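Local coordinates for hypothetical membrane spanning protein (Thermus thermophilus, PDB 2VPZ) that probably serves as the quinone-binding membrane subunit of a polysulfide reductase, linking quinol oxidation in the membrane to reduction of polysulfide, at residues A32-L37 with V158-L163; G162-A165 with P170-L173; L166-W171 with Q223-P228; L185-Y190 with L212-G217. One frame throughout, in Å; residues are numbered along the deposited sequence.

Interaction 1 of 4, residues A32-L37 with V158-L163; sequences ALLAAL and VLALGL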
loop_
_atom_site.group_PDB
_atom_site.type_symbol
_atom_site.label_atom_id
_atom_site.label_comp_id
_atom_site.label_asym_id
_atom_site.label_seq_id
_atom_site.Cartn_x
_atom_site.Cartn_y
_atom_site.Cartn_z
ATOM N N ALA C 32 51.634 -14.444 0.254
ATOM C CA ALA C 32 52.177 -13.556 -0.776
ATOM C C ALA C 32 52.502 -12.167 -0.125
ATOM O O ALA C 32 53.372 -11.446 -0.618
ATOM C CB ALA C 32 51.169 -13.363 -1.955
ATOM N N LEU C 33 51.819 -11.809 0.969
ATOM C CA LEU C 33 52.114 -10.535 1.665
ATOM C C LEU C 33 53.443 -10.706 2.446
ATOM O O LEU C 33 54.303 -9.817 2.436
ATOM C CB LEU C 33 50.967 -10.081 2.633
ATOM C CG LEU C 33 51.224 -8.756 3.407
ATOM C CD1 LEU C 33 51.118 -7.548 2.465
ATOM C CD2 LEU C 33 50.248 -8.588 4.587
ATOM N N LEU C 34 53.595 -11.860 3.104
ATOM C CA LEU C 34 54.807 -12.212 3.832
ATOM C C LEU C 34 56.030 -12.214 2.879
ATOM O O LEU C 34 57.057 -11.596 3.185
ATOM C CB LEU C 34 54.673 -13.576 4.522
ATOM C CG LEU C 34 53.666 -13.601 5.685
ATOM C CD1 LEU C 34 53.988 -14.777 6.627
ATOM C CD2 LEU C 34 53.707 -12.255 6.455
ATOM N N ALA C 35 55.928 -12.890 1.739
ATOM C CA ALA C 35 57.022 -12.918 0.769
ATOM C C ALA C 35 57.386 -11.487 0.285
ATOM O O ALA C 35 58.570 -11.170 0.103
ATOM C CB ALA C 35 56.684 -13.820 -0.446
ATOM N N ALA C 36 56.387 -10.625 0.093
ATOM C CA ALA C 36 56.604 -9.233 -0.356
ATOM C C ALA C 36 57.356 -8.367 0.689
ATOM O O ALA C 36 58.347 -7.704 0.372
ATOM C CB ALA C 36 55.242 -8.557 -0.734
ATOM N N LEU C 37 56.862 -8.386 1.931
ATOM C CA LEU C 37 57.461 -7.673 3.056
ATOM C C LEU C 37 58.889 -8.205 3.372
ATOM O O LEU C 37 59.722 -7.478 3.926
ATOM C CB LEU C 37 56.565 -7.763 4.323
ATOM C CG LEU C 37 55.190 -7.048 4.360
ATOM C CD1 LEU C 37 54.492 -7.260 5.714
ATOM C CD2 LEU C 37 55.366 -5.546 4.095
ATOM N N VAL C 158 45.963 -14.332 10.089
ATOM C CA VAL C 158 46.150 -15.348 11.119
ATOM C C VAL C 158 46.538 -16.721 10.436
ATOM O O VAL C 158 47.361 -17.478 10.971
ATOM C CB VAL C 158 44.863 -15.497 12.008
ATOM C CG1 VAL C 158 45.083 -16.538 13.098
ATOM C CG2 VAL C 158 44.494 -14.120 12.629
ATOM N N LEU C 159 45.987 -17.015 9.250
ATOM C CA LEU C 159 46.331 -18.252 8.504
ATOM C C LEU C 159 47.797 -18.246 8.008
ATOM O O LEU C 159 48.514 -19.222 8.200
ATOM C CB LEU C 159 45.395 -18.514 7.298
ATOM C CG LEU C 159 43.913 -18.825 7.578
ATOM C CD1 LEU C 159 43.160 -19.149 6.277
ATOM C CD2 LEU C 159 43.800 -19.992 8.563
ATOM N N ALA C 160 48.223 -17.167 7.361
ATOM C CA ALA C 160 49.596 -17.084 6.868
ATOM C C ALA C 160 50.666 -17.119 7.993
ATOM O O ALA C 160 51.645 -17.885 7.913
ATOM C CB ALA C 160 49.801 -15.821 5.981
ATOM N N LEU C 161 50.480 -16.309 9.032
ATOM C CA LEU C 161 51.411 -16.230 10.170
ATOM C C LEU C 161 51.418 -17.522 11.029
ATOM O O LEU C 161 52.454 -17.895 11.612
ATOM C CB LEU C 161 51.127 -14.976 11.038
ATOM C CG LEU C 161 51.430 -13.583 10.414
ATOM C CD1 LEU C 161 50.798 -12.436 11.240
ATOM C CD2 LEU C 161 52.955 -13.393 10.288
ATOM N N GLY C 162 50.267 -18.188 11.093
ATOM C CA GLY C 162 50.130 -19.444 11.808
ATOM C C GLY C 162 50.947 -20.538 11.120
ATOM O O GLY C 162 51.547 -21.396 11.780
ATOM N N LEU C 163 50.984 -20.493 9.785
ATOM C CA LEU C 163 51.739 -21.423 8.911
ATOM C C LEU C 163 53.271 -21.131 9.055
ATOM O O LEU C 163 54.084 -22.052 9.279
ATOM C CB LEU C 163 51.286 -21.282 7.427
ATOM C CG LEU C 163 51.571 -22.328 6.335
ATOM C CD1 LEU C 163 52.487 -21.745 5.252
ATOM C CD2 LEU C 163 52.188 -23.606 6.939
#
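L34 meets L161 with both methyls of its fork and A160 with CD1 alone. The nearest pair is L34 CD1 with L161 CD2 at 4.0 Å, and L34 CD2 stands almost equally close, at 4.1 Å from L161 CD2. The L161 methyl therefore lies against both prongs of the fork, and the two side chains cross at a slant. L34 CD1 also rests on a backbone carbonyl, 4.1 Å from A160 O, and more loosely against the methyl of A160. In both leucines CG is anti to the carbonyl carbon (chi1 -68° each). For L161, whose CB does not start out toward helix 16-41, this torsion swings the branch end back to L34. Here two predicted membrane-spanning helices of an NrfD-type bundle, 16-41 and 148-166, pack with a small side chain, A160, where they approach: the CA atoms of L34 and A160 are 7.8 Å apart. Further out, L161 leans on P175 and L179 of helix 175-189, while L159 and V158 turn to helix 227-245. The other flanks of helix 16-41 are taken by helices 117-136 (L33 on L121) and 46-65 (A35 on Y49).

Interaction 2 of 4, residues G162-A165 with P170-L173; sequences GLAA and PWAL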
loop_
_atom_site.group_PDB
_atom_site.type_symbol
_atom_site.label_atom_id
_atom_site.label_comp_id
_atom_site.label_asym_id
_atom_site.label_seq_id
_atom_site.Cartn_x
_atom_site.Cartn_y
_atom_site.Cartn_z
ATOM N N GLY C 162 50.267 -18.188 11.093
ATOM C CA GLY C 162 50.130 -19.444 11.808
ATOM C C GLY C 162 50.947 -20.538 11.120
ATOM O O GLY C 162 51.547 -21.396 11.780
ATOM N N LEU C 163 50.984 -20.493 9.785
ATOM C CA LEU C 163 51.739 -21.423 8.911
ATOM C C LEU C 163 53.271 -21.131 9.055
ATOM O O LEU C 163 54.084 -22.052 9.279
ATOM C CB LEU C 163 51.286 -21.282 7.427
ATOM C CG LEU C 163 51.571 -22.328 6.335
ATOM C CD1 LEU C 163 52.487 -21.745 5.252
ATOM C CD2 LEU C 163 52.188 -23.606 6.939
ATOM N N ALA C 164 53.632 -19.847 8.948
ATOM C CA ALA C 164 55.012 -19.364 9.093
ATOM C C ALA C 164 55.629 -19.820 10.422
ATOM O O ALA C 164 56.808 -20.188 10.469
ATOM C CB ALA C 164 55.056 -17.801 8.998
ATOM N N ALA C 165 54.836 -19.804 11.498
ATOM C CA ALA C 165 55.282 -20.228 12.836
ATOM C C ALA C 165 55.426 -21.756 13.001
ATOM O O ALA C 165 56.179 -22.224 13.860
ATOM C CB ALA C 165 54.342 -19.670 13.931
ATOM N N PRO C 170 61.123 -17.370 13.314
ATOM C CA PRO C 170 61.132 -16.616 14.589
ATOM C C PRO C 170 60.239 -15.332 14.749
ATOM O O PRO C 170 59.691 -15.069 15.840
ATOM C CB PRO C 170 62.628 -16.349 14.856
ATOM C CG PRO C 170 63.404 -17.150 13.794
ATOM C CD PRO C 170 62.424 -17.254 12.636
ATOM N N TRP C 171 60.151 -14.556 13.667
ATOM C CA TRP C 171 59.348 -13.307 13.494
ATOM C C TRP C 171 57.932 -13.732 12.974
ATOM O O TRP C 171 57.796 -14.060 11.857
ATOM C CB TRP C 171 59.940 -12.441 12.388
ATOM C CG TRP C 171 60.124 -13.263 11.081
ATOM C CD1 TRP C 171 61.280 -13.852 10.648
ATOM C CD2 TRP C 171 59.095 -13.674 10.120
ATOM N NE1 TRP C 171 61.036 -14.594 9.513
ATOM C CE2 TRP C 171 59.711 -14.503 9.175
ATOM C CE3 TRP C 171 57.703 -13.424 9.989
ATOM C CZ2 TRP C 171 58.988 -15.094 8.097
ATOM C CZ3 TRP C 171 56.979 -14.011 8.946
ATOM C CH2 TRP C 171 57.630 -14.839 8.010
ATOM N N ALA C 172 56.890 -13.737 13.784
ATOM C CA ALA C 172 55.559 -14.171 13.329
ATOM C C ALA C 172 54.753 -14.655 14.552
ATOM O O ALA C 172 53.543 -14.394 14.615
ATOM C CB ALA C 172 55.666 -15.324 12.248
ATOM N N LEU C 173 55.391 -15.315 15.514
ATOM C CA LEU C 173 54.651 -15.751 16.738
ATOM C C LEU C 173 54.199 -14.572 17.615
ATOM O O LEU C 173 53.361 -14.769 18.507
ATOM C CB LEU C 173 55.381 -16.794 17.668
ATOM C CG LEU C 173 54.581 -17.067 18.984
ATOM C CD1 LEU C 173 53.358 -17.984 18.731
ATOM C CD2 LEU C 173 55.492 -17.665 20.069
#
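A164 O takes a probable hydrogen bond from S169 N, part of the Schellman turn that ends helix 148-166 and sends the chain back so that W171 and A172 come to lie against the A164 side chain. No hydrogen bond joins 162-165 to 170-173 themselves; what meets is the one methyl of A164, touched by two groups. The benzo end of the indole reaches it, W171 CH2 lying 4.0 Å from A164 CB and approaching obliquely. Next to it the methyl of A172 points at the helix, with A172 CB 4.1 Å from A164 CB. The CB of W171 sets off away from the helix, yet its CG stands between the backbone N and the carbonyl carbon (chi1 53°), a crowded position that folds the ring back over the turn. Its polar end is held elsewhere: W171 NE1 hydrogen-bonds E45 OE2, which should fix the ring's rotation, and Y49 meets the ring with planes at about 60°. The tryptophan thus fills the corner between the end of helix 148-166 and its neighbours, touching L34 and L38 of helix 16-41, with Y49 of helix 46-65 alongside.

Interaction 3 of 4, residues L166-W171 with Q223-P228; sequences LLKSPW and QERLAP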
loop_
_atom_site.group_PDB
_atom_site.type_symbol
_atom_site.label_atom_id
_atom_site.label_comp_id
_atom_site.label_asym_id
_atom_site.label_seq_id
_atom_site.Cartn_x
_atom_site.Cartn_y
_atom_site.Cartn_z
ATOM N N LEU C 166 54.700 -22.540 12.198
ATOM C CA LEU C 166 54.806 -24.002 12.247
ATOM C C LEU C 166 56.146 -24.380 11.517
ATOM O O LEU C 166 56.861 -25.302 11.942
ATOM C CB LEU C 166 53.551 -24.689 11.637
ATOM C CG LEU C 166 52.245 -24.614 12.484
ATOM C CD1 LEU C 166 51.046 -25.233 11.730
ATOM C CD2 LEU C 166 52.455 -25.321 13.834
ATOM N N LEU C 167 56.475 -23.617 10.470
ATOM C CA LEU C 167 57.709 -23.748 9.686
ATOM C C LEU C 167 58.912 -23.129 10.495
ATOM O O LEU C 167 60.024 -22.957 9.981
ATOM C CB LEU C 167 57.557 -23.084 8.289
ATOM C CG LEU C 167 56.346 -23.524 7.428
ATOM C CD1 LEU C 167 56.440 -22.955 6.000
ATOM C CD2 LEU C 167 56.255 -25.061 7.376
ATOM N N LYS C 168 58.650 -22.810 11.766
ATOM C CA LYS C 168 59.622 -22.248 12.721
ATOM C C LYS C 168 60.294 -20.879 12.440
ATOM O O LYS C 168 61.382 -20.600 12.959
ATOM C CB LYS C 168 60.681 -23.320 13.090
ATOM C CG LYS C 168 60.164 -24.573 13.866
ATOM C CD LYS C 168 59.604 -24.276 15.278
ATOM C CE LYS C 168 58.854 -25.493 15.858
ATOM N NZ LYS C 168 57.782 -25.124 16.840
ATOM N N SER C 169 59.677 -20.033 11.608
ATOM C CA SER C 169 60.228 -18.690 11.360
ATOM C C SER C 169 60.024 -17.944 12.714
ATOM O O SER C 169 58.895 -17.892 13.237
ATOM C CB SER C 169 59.505 -17.978 10.186
ATOM O OG SER C 169 59.673 -18.677 8.971
ATOM N N PRO C 170 61.123 -17.370 13.314
ATOM C CA PRO C 170 61.132 -16.616 14.589
ATOM C C PRO C 170 60.239 -15.332 14.749
ATOM O O PRO C 170 59.691 -15.069 15.840
ATOM C CB PRO C 170 62.628 -16.349 14.856
ATOM C CG PRO C 170 63.404 -17.150 13.794
ATOM C CD PRO C 170 62.424 -17.254 12.636
ATOM N N TRP C 171 60.151 -14.556 13.667
ATOM C CA TRP C 171 59.348 -13.307 13.494
ATOM C C TRP C 171 57.932 -13.732 12.974
ATOM O O TRP C 171 57.796 -14.060 11.857
ATOM C CB TRP C 171 59.940 -12.441 12.388
ATOM C CG TRP C 171 60.124 -13.263 11.081
ATOM C CD1 TRP C 171 61.280 -13.852 10.648
ATOM C CD2 TRP C 171 59.095 -13.674 10.120
ATOM N NE1 TRP C 171 61.036 -14.594 9.513
ATOM C CE2 TRP C 171 59.711 -14.503 9.175
ATOM C CE3 TRP C 171 57.703 -13.424 9.989
ATOM C CZ2 TRP C 171 58.988 -15.094 8.097
ATOM C CZ3 TRP C 171 56.979 -14.011 8.946
ATOM C CH2 TRP C 171 57.630 -14.839 8.010
ATOM N N GLN C 223 50.088 -22.322 25.503
ATOM C CA GLN C 223 51.286 -23.164 25.260
ATOM C C GLN C 223 51.865 -22.881 23.832
ATOM O O GLN C 223 51.126 -22.860 22.836
ATOM C CB GLN C 223 50.987 -24.705 25.462
ATOM C CG GLN C 223 52.232 -25.705 25.480
ATOM C CD GLN C 223 52.770 -26.087 26.886
ATOM O OE1 GLN C 223 52.238 -25.665 27.914
ATOM N NE2 GLN C 223 53.835 -26.907 26.917
ATOM N N GLU C 224 53.174 -22.610 23.800
ATOM C CA GLU C 224 53.997 -22.311 22.606
ATOM C C GLU C 224 53.656 -23.155 21.344
ATOM O O GLU C 224 53.257 -22.580 20.336
ATOM C CB GLU C 224 55.516 -22.426 22.928
ATOM C CG GLU C 224 56.522 -21.844 21.881
ATOM C CD GLU C 224 56.570 -20.308 21.876
ATOM O OE1 GLU C 224 55.531 -19.681 22.164
ATOM O OE2 GLU C 224 57.650 -19.736 21.567
ATOM N N ARG C 225 53.769 -24.486 21.361
ATOM C CA ARG C 225 53.444 -25.230 20.137
ATOM C C ARG C 225 51.969 -25.695 19.863
ATOM O O ARG C 225 51.718 -26.501 18.955
ATOM C CB ARG C 225 54.471 -26.385 19.853
ATOM C CG ARG C 225 54.957 -26.429 18.363
ATOM C CD ARG C 225 54.981 -27.865 17.771
ATOM N NE ARG C 225 54.268 -28.078 16.498
ATOM C CZ ARG C 225 54.299 -29.212 15.793
ATOM N NH1 ARG C 225 55.011 -30.233 16.237
ATOM N NH2 ARG C 225 53.612 -29.345 14.655
ATOM N N LEU C 226 50.996 -25.188 20.642
ATOM C CA LEU C 226 49.525 -25.416 20.407
ATOM C C LEU C 226 49.043 -24.140 19.707
ATOM O O LEU C 226 48.119 -24.149 18.882
ATOM C CB LEU C 226 48.635 -25.542 21.673
ATOM C CG LEU C 226 48.761 -26.511 22.849
ATOM C CD1 LEU C 226 47.757 -26.143 23.969
ATOM C CD2 LEU C 226 48.572 -27.979 22.383
ATOM N N ALA C 227 49.659 -23.025 20.102
ATOM C CA ALA C 227 49.352 -21.683 19.600
ATOM C C ALA C 227 49.106 -21.570 18.054
ATOM O O ALA C 227 48.143 -20.883 17.695
ATOM C CB ALA C 227 50.377 -20.658 20.127
ATOM N N PRO C 228 49.995 -22.114 17.150
ATOM C CA PRO C 228 49.658 -21.994 15.717
ATOM C C PRO C 228 48.488 -22.902 15.225
ATOM O O PRO C 228 47.763 -22.556 14.276
ATOM C CB PRO C 228 50.943 -22.364 14.980
ATOM C CG PRO C 228 52.022 -21.945 15.889
ATOM C CD PRO C 228 51.450 -22.267 17.314
#
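K168 lays its ammonium group against the aliphatic part of another cation, R225: K168 NZ is 3.5 Å from R225 CG, and no hydrogen bond is made between them. The side chains cross at about a right angle. K168 NZ stays 4.6 Å from R225 NE, so the like charges are close without touching, which would probably disfavour the protonated lysine a little. The lysine bends at chi2 (-65°) and then runs out extended, while the arginine chain is kinked at chi2 and chi3. Beside this pair the contact is mostly apolar. L166, its CG anti to the carbonyl carbon, brings CD2 and CG obliquely against the CB corner of the proline ring, with L166 CD2 3.5 Å from P228 CB. The same methyl lies at the edge of the guanidinium, near its plane, L166 CD2 being 4.2 Å from R225 NE.

The two segments are turns at helix ends. K168, with a positive phi of 61°, is the C-prime residue of the Schellman motif that closes helix 148-166, K168 N turning back to A165 O. Across from it, Q223 O accepts from both L226 N (3.2 Å) and A227 N (3.1 Å), a tight turn leading into helix 227-245. P228, with no N-H to give, suits the first turn of a helix. Around this contact, L166 also packs on W229 and L232 of helix 227-245, and P228 touches A165. On the far side of the Schellman turn, S169 CB sits 3.4 Å above one face of the W171 ring, toward its rim, while S169 OG hydrogen-bonds Y49 OH.

Interaction 4 of 4, residues L185-Y190 with L212-G217; sequences LLALLY and LFLLLG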
loop_
_atom_site.group_PDB
_atom_site.type_symbol
_atom_site.label_atom_id
_atom_site.label_comp_id
_atom_site.label_asym_id
_atom_site.label_seq_id
_atom_site.Cartn_x
_atom_site.Cartn_y
_atom_site.Cartn_z
ATOM N N LEU C 185 38.410 -10.531 18.757
ATOM C CA LEU C 185 37.596 -9.496 19.378
ATOM C C LEU C 185 36.458 -9.108 18.396
ATOM O O LEU C 185 35.289 -9.116 18.789
ATOM C CB LEU C 185 38.398 -8.246 19.810
ATOM C CG LEU C 185 37.559 -7.226 20.629
ATOM C CD1 LEU C 185 36.978 -7.892 21.901
ATOM C CD2 LEU C 185 38.401 -5.994 21.005
ATOM N N LEU C 186 36.776 -8.798 17.137
ATOM C CA LEU C 186 35.766 -8.442 16.113
ATOM C C LEU C 186 34.739 -9.615 15.870
ATOM O O LEU C 186 33.547 -9.369 15.642
ATOM C CB LEU C 186 36.430 -7.971 14.775
ATOM C CG LEU C 186 37.576 -6.929 14.763
ATOM C CD1 LEU C 186 37.677 -6.204 13.391
ATOM C CD2 LEU C 186 37.397 -5.894 15.894
ATOM N N ALA C 187 35.200 -10.868 15.951
ATOM C CA ALA C 187 34.347 -12.049 15.758
ATOM C C ALA C 187 33.319 -12.226 16.903
ATOM O O ALA C 187 32.201 -12.721 16.692
ATOM C CB ALA C 187 35.201 -13.352 15.604
ATOM N N LEU C 188 33.707 -11.801 18.103
ATOM C CA LEU C 188 32.865 -11.846 19.306
ATOM C C LEU C 188 31.808 -10.704 19.282
ATOM O O LEU C 188 30.677 -10.881 19.757
ATOM C CB LEU C 188 33.730 -11.741 20.593
ATOM C CG LEU C 188 32.954 -11.614 21.931
ATOM C CD1 LEU C 188 32.365 -12.979 22.325
ATOM C CD2 LEU C 188 33.868 -11.058 23.038
ATOM N N LEU C 189 32.162 -9.553 18.711
ATOM C CA LEU C 189 31.235 -8.416 18.618
ATOM C C LEU C 189 30.379 -8.499 17.331
ATOM O O LEU C 189 29.436 -7.736 17.153
ATOM C CB LEU C 189 31.989 -7.067 18.647
ATOM C CG LEU C 189 33.198 -6.897 19.595
ATOM C CD1 LEU C 189 33.987 -5.619 19.259
ATOM C CD2 LEU C 189 32.739 -6.882 21.063
ATOM N N TYR C 190 30.707 -9.427 16.445
ATOM C CA TYR C 190 29.960 -9.588 15.203
ATOM C C TYR C 190 28.426 -9.797 15.370
ATOM O O TYR C 190 27.642 -9.013 14.818
ATOM C CB TYR C 190 30.561 -10.693 14.315
ATOM C CG TYR C 190 29.639 -11.145 13.192
ATOM C CD1 TYR C 190 29.217 -10.255 12.194
ATOM C CD2 TYR C 190 29.166 -12.461 13.141
ATOM C CE1 TYR C 190 28.336 -10.668 11.166
ATOM C CE2 TYR C 190 28.285 -12.889 12.122
ATOM C CZ TYR C 190 27.869 -11.992 11.134
ATOM O OH TYR C 190 26.999 -12.416 10.145
ATOM N N LEU C 212 32.547 -22.358 19.731
ATOM C CA LEU C 212 33.646 -23.345 19.859
ATOM C C LEU C 212 34.906 -22.808 19.144
ATOM O O LEU C 212 36.034 -23.034 19.600
ATOM C CB LEU C 212 33.300 -24.747 19.274
ATOM C CG LEU C 212 34.458 -25.796 19.260
ATOM C CD1 LEU C 212 34.620 -26.420 20.660
ATOM C CD2 LEU C 212 34.211 -26.888 18.196
ATOM N N PHE C 213 34.718 -22.094 18.032
ATOM C CA PHE C 213 35.820 -21.493 17.275
ATOM C C PHE C 213 36.435 -20.255 17.985
ATOM O O PHE C 213 37.641 -19.987 17.834
ATOM C CB PHE C 213 35.374 -21.218 15.828
ATOM C CG PHE C 213 35.223 -22.458 14.979
ATOM C CD1 PHE C 213 36.128 -23.516 15.128
ATOM C CD2 PHE C 213 34.179 -22.597 14.057
ATOM C CE1 PHE C 213 36.000 -24.705 14.383
ATOM C CE2 PHE C 213 34.035 -23.775 13.302
ATOM C CZ PHE C 213 34.944 -24.832 13.468
ATOM N N LEU C 214 35.595 -19.547 18.751
ATOM C CA LEU C 214 35.990 -18.395 19.594
ATOM C C LEU C 214 36.870 -18.960 20.752
ATOM O O LEU C 214 37.992 -18.490 20.971
ATOM C CB LEU C 214 34.766 -17.626 20.177
ATOM C CG LEU C 214 33.900 -16.720 19.272
ATOM C CD1 LEU C 214 32.886 -15.879 20.091
ATOM C CD2 LEU C 214 34.819 -15.796 18.457
ATOM N N LEU C 215 36.390 -19.960 21.494
ATOM C CA LEU C 215 37.205 -20.585 22.555
ATOM C C LEU C 215 38.529 -21.111 21.965
ATOM O O LEU C 215 39.616 -20.711 22.376
ATOM C CB LEU C 215 36.476 -21.732 23.284
ATOM C CG LEU C 215 35.330 -21.431 24.253
ATOM C CD1 LEU C 215 35.167 -22.593 25.266
ATOM C CD2 LEU C 215 35.587 -20.103 25.002
ATOM N N LEU C 216 38.439 -22.027 21.012
ATOM C CA LEU C 216 39.616 -22.593 20.328
ATOM C C LEU C 216 40.777 -21.565 20.158
ATOM O O LEU C 216 41.898 -21.747 20.668
ATOM C CB LEU C 216 39.260 -23.162 18.940
ATOM C CG LEU C 216 39.268 -24.665 18.623
ATOM C CD1 LEU C 216 40.293 -24.998 17.509
ATOM C CD2 LEU C 216 39.583 -25.475 19.893
ATOM N N GLY C 217 40.479 -20.498 19.417
ATOM C CA GLY C 217 41.431 -19.446 19.127
ATOM C C GLY C 217 42.125 -18.797 20.314
ATOM O O GLY C 217 43.160 -18.124 20.154
#
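L214 holds CG anti to its carbonyl carbon (chi1 -74°) and reaches straight across to A187 and L188, whereas L188 has its own CG opposite the backbone N (chi1 173°), which places CD1 on the L214 side. The two leucines cross at about a right angle. Each prong of the L214 fork has its own partner: CD1 meets the L188 branch, with L214 CD1 3.7 Å from L188 CD1, and the other prong lies against the alanine, L214 CD2 being 3.8 Å from A187 CB. CD1 also touches the backbone, L214 CD1 standing 4.1 Å from L188 CA. The small side chain of A187 probably helps the leucine to come this close. Cutting L214 back to an alanine is likely to open a gap between the helices, leaving the methyls of A187 and L188 without their partner and L188 freer to turn. L188 lies on the surface, where it may face lipid. Near the same spot A187 O accepts a hydrogen bond from Y210 OH, a polar tie to the start of helix 210-217. The opposite flank of helix 175-189 faces the second subunit, a further copy of this protein, where L186 packs on G150 and L189 on A149 of that copy. Helices 175-189 and 210-217 run antiparallel, and their leucine-alanine packing is that of neighbouring predicted transmembrane helices in an all-helical membrane bundle.

How the interactions relate
Interactions 1, 2 and 3 form one continuous patch around the end of helix 148-166. The centres of interactions 1 and 2 lie about 8 Å apart and those of 2 and 3 about 6 Å; 1 and 2 share G162 and L163, 2 and 3 share P170 and W171. Through this patch helix 148-166 and the turn after it are joined to helix 16-41 and to the start of helix 227-245. Interaction 4 stands apart, about 21 Å from each of the others between centres. In sequence it falls between the two segments of interaction 3, tying helix 175-189 to helix 210-217. Interaction 1 bridges an early and a late membrane helix; the others link late helices and their turns.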